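Local structure of arginine kinase (Cydia pomonella granulosis virus, 6VVG) at residues H64-N78 with E86-D98. The protein probably acts as an ATP-binding serine/threonine protein kinase, whose activity relies on side-to-side dimerization. Numbering follows the deposited sequence.
Sequences HILMRNNPNFIKLHN and ESLLIMDYVSDGD. With AMP (adenosine monophosphate), chain C.
The imidazole of His77 meets Asp92 at its edge: NE2 donates to OD1 at 2.7 Å, with the oxygen in the ring plane. The ring and carboxylate planes are 65° apart, and NE2 of His77 reaches OD1 of Asp92 from above the carboxylate plane. OD1 also forms a salt bridge with Lys44, and ND1 of His77 bonds Asp83 of the second subunit. A charged His77 would be plausible between two carboxylates. The other oxygen, OD2, lies beside CG of Lys75, and a water joins OD2 to the N and NZ of Lys75. The His64 ring gives ND1 to Ile74 O at its edge, while Met91 CE comes obliquely to CE1 at 3.4 Å. Met91 reaches it through CG set between backbone N and carbonyl carbon (chi1 61°) and a bend at chi3. One face of the Tyr93 ring lies against C2 of AMP, which sits over the ring centre.

The backbones pair as the hairpin of strands 76-82 and 87-92 in the five-stranded sheet of the kinase N-lobe. Strand 87-92 runs on into the hinge. A classic beta bulge interrupts the pairing: Ile90 O accepts from both His77 N (2.8 Å) and Asn78 N (3.2 Å). Ile90 N donates to Asn78 O (2.9 Å). Leu76 CD1 packs on Leu89 CB.

At the hinge, Val94 N donates to N1 of the AMP adenine at 3.2 Å, and Asp92 O takes a weak bond from N6. Ile74 CD1 lies near N6 and touches Val94 CG2 at 4.0 Å.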
loop_
_atom_site.group_PDB
_atom_site.type_symbol
_atom_site.label_atom_id
_atom_site.label_comp_id
_atom_site.label_asym_id
_atom_site.label_seq_id
_atom_site.Cartn_x
_atom_site.Cartn_y
_atom_site.Cartn_z
ATOM N N HIS A 64 2.221 -4.796 8.117
ATOM C CA HIS A 64 3.159 -5.055 9.206
ATOM C C HIS A 64 3.740 -3.752 9.737
ATOM O O HIS A 64 3.723 -3.493 10.946
ATOM C CB HIS A 64 4.291 -5.972 8.738
ATOM C CG HIS A 64 3.871 -7.384 8.477
ATOM N ND1 HIS A 64 3.746 -8.321 9.479
ATOM C CD2 HIS A 64 3.570 -8.024 7.324
ATOM C CE1 HIS A 64 3.373 -9.474 8.955
ATOM N NE2 HIS A 64 3.258 -9.320 7.649
ATOM N N ILE A 65 4.262 -2.917 8.835
ATOM C CA ILE A 65 4.929 -1.685 9.248
ATOM C C ILE A 65 3.932 -0.729 9.887
ATOM O O ILE A 65 4.155 -0.218 10.992
ATOM C CB ILE A 65 5.630 -1.027 8.046
ATOM C CG1 ILE A 65 6.692 -1.956 7.457
ATOM C CG2 ILE A 65 6.236 0.311 8.459
ATOM C CD1 ILE A 65 7.694 -2.473 8.456
ATOM N N LEU A 66 2.824 -0.459 9.194
ATOM C CA LEU A 66 1.858 0.509 9.701
ATOM C C LEU A 66 1.369 0.124 11.091
ATOM O O LEU A 66 1.143 0.995 11.938
ATOM C CB LEU A 66 0.682 0.624 8.736
ATOM C CG LEU A 66 0.945 1.357 7.421
ATOM C CD1 LEU A 66 -0.267 1.245 6.498
ATOM C CD2 LEU A 66 1.295 2.810 7.681
ATOM N N MET A 67 1.206 -1.174 11.348
ATOM C CA MET A 67 0.669 -1.659 12.613
ATOM C C MET A 67 1.759 -2.146 13.560
ATOM O O MET A 67 1.473 -2.915 14.485
ATOM C CB MET A 67 -0.342 -2.776 12.351
ATOM C CG MET A 67 -1.373 -2.449 11.279
ATOM S SD MET A 67 -2.138 -0.831 11.508
ATOM C CE MET A 67 -2.903 -1.046 13.114
ATOM N N ARG A 68 2.998 -1.693 13.361
ATOM C CA ARG A 68 4.112 -2.177 14.171
ATOM C C ARG A 68 3.843 -2.021 15.663
ATOM O O ARG A 68 4.189 -2.899 16.459
ATOM C CB ARG A 68 5.395 -1.437 13.791
ATOM N N ASN A 69 3.224 -0.913 16.063
ATOM C CA ASN A 69 3.043 -0.594 17.472
ATOM C C ASN A 69 1.671 -0.989 18.003
ATOM O O ASN A 69 1.315 -0.599 19.120
ATOM C CB ASN A 69 3.280 0.900 17.695
ATOM C CG ASN A 69 4.726 1.302 17.467
ATOM O OD1 ASN A 69 5.649 0.614 17.906
ATOM N ND2 ASN A 69 4.929 2.417 16.775
ATOM N N ASN A 70 0.896 -1.756 17.239
ATOM C CA ASN A 70 -0.393 -2.249 17.702
ATOM C C ASN A 70 -0.203 -3.642 18.276
ATOM O O ASN A 70 0.304 -4.524 17.563
ATOM C CB ASN A 70 -1.401 -2.283 16.561
ATOM C CG ASN A 70 -2.798 -2.638 17.026
ATOM O OD1 ASN A 70 -3.049 -3.759 17.464
ATOM N ND2 ASN A 70 -3.713 -1.682 16.939
ATOM N N PRO A 71 -0.585 -3.895 19.531
ATOM C CA PRO A 71 -0.298 -5.213 20.129
ATOM C C PRO A 71 -1.059 -6.368 19.491
ATOM O O PRO A 71 -0.726 -7.526 19.771
ATOM C CB PRO A 71 -0.696 -5.039 21.601
ATOM C CG PRO A 71 -1.604 -3.846 21.642
ATOM C CD PRO A 71 -1.228 -2.965 20.483
ATOM N N ASN A 72 -2.059 -6.104 18.652
ATOM C CA ASN A 72 -2.873 -7.162 18.068
ATOM C C ASN A 72 -2.480 -7.493 16.630
ATOM O O ASN A 72 -3.168 -8.284 15.976
ATOM C CB ASN A 72 -4.349 -6.774 18.141
ATOM C CG ASN A 72 -4.801 -6.484 19.559
ATOM O OD1 ASN A 72 -5.114 -5.345 19.906
ATOM N ND2 ASN A 72 -4.823 -7.519 20.392
ATOM N N PHE A 73 -1.395 -6.911 16.131
ATOM C CA PHE A 73 -0.800 -7.271 14.853
ATOM C C PHE A 73 0.586 -7.854 15.107
ATOM O O PHE A 73 1.079 -7.866 16.238
ATOM C CB PHE A 73 -0.748 -6.059 13.916
ATOM C CG PHE A 73 -2.104 -5.633 13.417
ATOM C CD1 PHE A 73 -2.872 -4.736 14.139
ATOM C CD2 PHE A 73 -2.616 -6.146 12.235
ATOM C CE1 PHE A 73 -4.120 -4.345 13.688
ATOM C CE2 PHE A 73 -3.867 -5.758 11.778
ATOM C CZ PHE A 73 -4.619 -4.859 12.509
ATOM N N ILE A 74 1.210 -8.361 14.046
ATOM C CA ILE A 74 2.425 -9.165 14.152
ATOM C C ILE A 74 3.602 -8.355 13.627
ATOM O O ILE A 74 3.568 -7.853 12.496
ATOM C CB ILE A 74 2.273 -10.497 13.397
ATOM C CG1 ILE A 74 1.031 -11.232 13.920
ATOM C CG2 ILE A 74 3.515 -11.341 13.550
ATOM C CD1 ILE A 74 0.911 -12.678 13.504
ATOM N N LYS A 75 4.643 -8.232 14.447
ATOM C CA LYS A 75 5.797 -7.427 14.073
ATOM C C LYS A 75 6.621 -8.133 13.000
ATOM O O LYS A 75 6.866 -9.341 13.073
ATOM C CB LYS A 75 6.687 -7.149 15.288
ATOM C CG LYS A 75 5.973 -6.991 16.622
ATOM C CD LYS A 75 5.267 -5.652 16.740
ATOM C CE LYS A 75 4.428 -5.589 18.015
ATOM N NZ LYS A 75 3.739 -6.878 18.339
ATOM N N LEU A 76 7.061 -7.368 12.006
ATOM C CA LEU A 76 7.931 -7.867 10.948
ATOM C C LEU A 76 9.372 -7.488 11.271
ATOM O O LEU A 76 9.691 -6.303 11.403
ATOM C CB LEU A 76 7.525 -7.296 9.591
ATOM C CG LEU A 76 8.349 -7.775 8.395
ATOM C CD1 LEU A 76 7.998 -9.219 8.067
ATOM C CD2 LEU A 76 8.133 -6.876 7.186
ATOM N N HIS A 77 10.241 -8.492 11.381
ATOM C CA HIS A 77 11.626 -8.254 11.766
ATOM C C HIS A 77 12.539 -8.111 10.553
ATOM O O HIS A 77 13.371 -7.201 10.506
ATOM C CB HIS A 77 12.102 -9.384 12.675
ATOM C CG HIS A 77 11.558 -9.297 14.065
ATOM N ND1 HIS A 77 11.874 -8.263 14.918
ATOM C CD2 HIS A 77 10.697 -10.094 14.741
ATOM C CE1 HIS A 77 11.245 -8.435 16.066
ATOM N NE2 HIS A 77 10.527 -9.540 15.987
ATOM N N ASN A 78 12.389 -8.987 9.563
ATOM C CA ASN A 78 13.161 -8.895 8.333
ATOM C C ASN A 78 12.254 -9.213 7.155
ATOM O O ASN A 78 11.254 -9.917 7.301
ATOM C CB ASN A 78 14.357 -9.851 8.338
ATOM C CG ASN A 78 15.256 -9.651 9.538
ATOM O OD1 ASN A 78 16.254 -8.934 9.466
ATOM N ND2 ASN A 78 14.908 -10.288 10.650
ATOM N N GLU A 86 12.214 -16.104 -4.730
ATOM C CA GLU A 86 11.424 -16.156 -3.511
ATOM C C GLU A 86 11.675 -14.921 -2.656
ATOM O O GLU A 86 12.756 -14.324 -2.688
ATOM C CB GLU A 86 11.767 -17.414 -2.710
ATOM C CG GLU A 86 11.561 -18.717 -3.464
ATOM C CD GLU A 86 11.777 -19.938 -2.588
ATOM O OE1 GLU A 86 12.871 -20.061 -2.002
ATOM O OE2 GLU A 86 10.854 -20.771 -2.485
ATOM N N SER A 87 10.662 -14.545 -1.881
ATOM C CA SER A 87 10.755 -13.450 -0.929
ATOM C C SER A 87 10.438 -13.959 0.469
ATOM O O SER A 87 9.590 -14.838 0.658
ATOM C CB SER A 87 9.812 -12.302 -1.298
ATOM O OG SER A 87 9.969 -11.936 -2.658
ATOM N N LEU A 88 11.129 -13.391 1.448
ATOM C CA LEU A 88 11.078 -13.864 2.821
ATOM C C LEU A 88 10.478 -12.810 3.737
ATOM O O LEU A 88 10.822 -11.630 3.646
ATOM C CB LEU A 88 12.478 -14.199 3.329
ATOM C CG LEU A 88 13.385 -15.111 2.508
ATOM C CD1 LEU A 88 14.586 -15.545 3.359
ATOM C CD2 LEU A 88 12.608 -16.305 2.014
ATOM N N LEU A 89 9.608 -13.246 4.642
ATOM C CA LEU A 89 9.142 -12.423 5.749
ATOM C C LEU A 89 9.456 -13.155 7.047
ATOM O O LEU A 89 8.950 -14.258 7.273
ATOM C CB LEU A 89 7.643 -12.138 5.654
ATOM C CG LEU A 89 7.125 -11.178 4.586
ATOM C CD1 LEU A 89 7.179 -11.838 3.228
ATOM C CD2 LEU A 89 5.706 -10.743 4.929
ATOM N N ILE A 90 10.290 -12.554 7.891
ATOM C CA ILE A 90 10.635 -13.119 9.194
ATOM C C ILE A 90 9.909 -12.304 10.253
ATOM O O ILE A 90 10.197 -11.115 10.442
ATOM C CB ILE A 90 12.150 -13.132 9.437
ATOM C CG1 ILE A 90 12.842 -13.971 8.360
ATOM C CG2 ILE A 90 12.454 -13.682 10.823
ATOM C CD1 ILE A 90 14.353 -13.977 8.455
ATOM N N MET A 91 8.972 -12.947 10.947
ATOM C CA MET A 91 8.063 -12.288 11.871
ATOM C C MET A 91 8.069 -13.021 13.206
ATOM O O MET A 91 8.604 -14.126 13.335
ATOM C CB MET A 91 6.636 -12.251 11.302
ATOM C CG MET A 91 6.046 -13.641 11.053
ATOM S SD MET A 91 4.410 -13.600 10.295
ATOM C CE MET A 91 4.732 -12.613 8.836
ATOM N N ASP A 92 7.464 -12.389 14.206
ATOM C CA ASP A 92 7.343 -13.019 15.512
ATOM C C ASP A 92 6.473 -14.269 15.424
ATOM O O ASP A 92 5.563 -14.362 14.595
ATOM C CB ASP A 92 6.723 -12.052 16.523
ATOM C CG ASP A 92 7.728 -11.092 17.122
ATOM O OD1 ASP A 92 8.930 -11.423 17.174
ATOM O OD2 ASP A 92 7.306 -10.000 17.556
ATOM N N TYR A 93 6.770 -15.241 16.289
ATOM C CA TYR A 93 5.836 -16.310 16.628
ATOM C C TYR A 93 5.039 -15.838 17.838
ATOM O O TYR A 93 5.621 -15.578 18.895
ATOM C CB TYR A 93 6.578 -17.613 16.939
ATOM C CG TYR A 93 5.670 -18.798 17.203
ATOM C CD1 TYR A 93 4.918 -18.876 18.369
ATOM C CD2 TYR A 93 5.563 -19.836 16.286
ATOM C CE1 TYR A 93 4.083 -19.950 18.612
ATOM C CE2 TYR A 93 4.733 -20.917 16.524
ATOM C CZ TYR A 93 3.996 -20.968 17.688
ATOM O OH TYR A 93 3.167 -22.040 17.932
ATOM N N VAL A 94 3.719 -15.711 17.690
ATOM C CA VAL A 94 2.891 -15.145 18.743
ATOM C C VAL A 94 2.013 -16.185 19.430
ATOM O O VAL A 94 1.732 -16.040 20.626
ATOM C CB VAL A 94 2.030 -13.982 18.206
ATOM C CG1 VAL A 94 2.915 -12.828 17.739
ATOM C CG2 VAL A 94 1.126 -14.465 17.083
ATOM N N SER A 95 1.562 -17.217 18.720
ATOM C CA SER A 95 0.663 -18.186 19.331
ATOM C C SER A 95 0.570 -19.426 18.458
ATOM O O SER A 95 0.770 -19.365 17.241
ATOM C CB SER A 95 -0.734 -17.589 19.544
ATOM O OG SER A 95 -1.623 -18.532 20.121
ATOM N N ASP A 96 0.252 -20.548 19.102
ATOM C CA ASP A 96 0.055 -21.816 18.417
ATOM C C ASP A 96 -1.387 -22.041 17.980
ATOM O O ASP A 96 -1.638 -22.937 17.167
ATOM C CB ASP A 96 0.479 -22.978 19.325
ATOM C CG ASP A 96 -0.389 -23.095 20.569
ATOM O OD1 ASP A 96 -0.495 -22.097 21.310
ATOM O OD2 ASP A 96 -0.970 -24.177 20.810
ATOM N N GLY A 97 -2.341 -21.262 18.499
ATOM C CA GLY A 97 -3.747 -21.506 18.273
ATOM C C GLY A 97 -4.422 -20.386 17.495
ATOM O O GLY A 97 -3.837 -19.329 17.233
ATOM N N ASP A 98 -5.675 -20.640 17.123
ATOM C CA ASP A 98 -6.504 -19.653 16.446
ATOM C C ASP A 98 -7.956 -19.923 16.812
ATOM O O ASP A 98 -8.278 -20.911 17.476
ATOM C CB ASP A 98 -6.294 -19.685 14.929
ATOM C CG ASP A 98 -6.548 -21.054 14.330
ATOM O OD1 ASP A 98 -7.637 -21.620 14.556
ATOM O OD2 ASP A 98 -5.657 -21.561 13.620
HETATM P P AMP C . -0.513 -17.652 7.582
HETATM O O1P AMP C . -1.749 -18.111 6.840
HETATM O O2P AMP C . -0.957 -17.043 8.889
HETATM O O3P AMP C . 0.299 -16.792 6.644
HETATM O "O5'" AMP C . 0.393 -18.912 7.942
HETATM C "C5'" AMP C . -0.159 -20.219 7.989
HETATM C "C4'" AMP C . -0.352 -20.697 9.408
HETATM O "O4'" AMP C . 0.900 -20.599 10.143
HETATM C "C3'" AMP C . -1.332 -19.905 10.261
HETATM O "O3'" AMP C . -2.687 -20.228 9.994
HETATM C "C2'" AMP C . -0.882 -20.263 11.669
HETATM O "O2'" AMP C . -1.299 -21.576 12.014
HETATM C "C1'" AMP C . 0.636 -20.259 11.491
HETATM N N9 AMP C . 1.196 -18.920 11.748
HETATM C C8 AMP C . 1.227 -17.941 10.840
HETATM N N7 AMP C . 1.782 -16.869 11.407
HETATM C C5 AMP C . 2.091 -17.187 12.672
HETATM C C6 AMP C . 2.674 -16.455 13.679
HETATM N N6 AMP C . 3.164 -15.092 13.743
HETATM N N1 AMP C . 2.877 -17.001 14.868
HETATM C C2 AMP C . 2.508 -18.286 15.086
HETATM N N3 AMP C . 1.933 -19.011 14.098
HETATM C C4 AMP C . 1.725 -18.453 12.889
HETATM O O HOH W 1 4.301 -9.675 16.962
#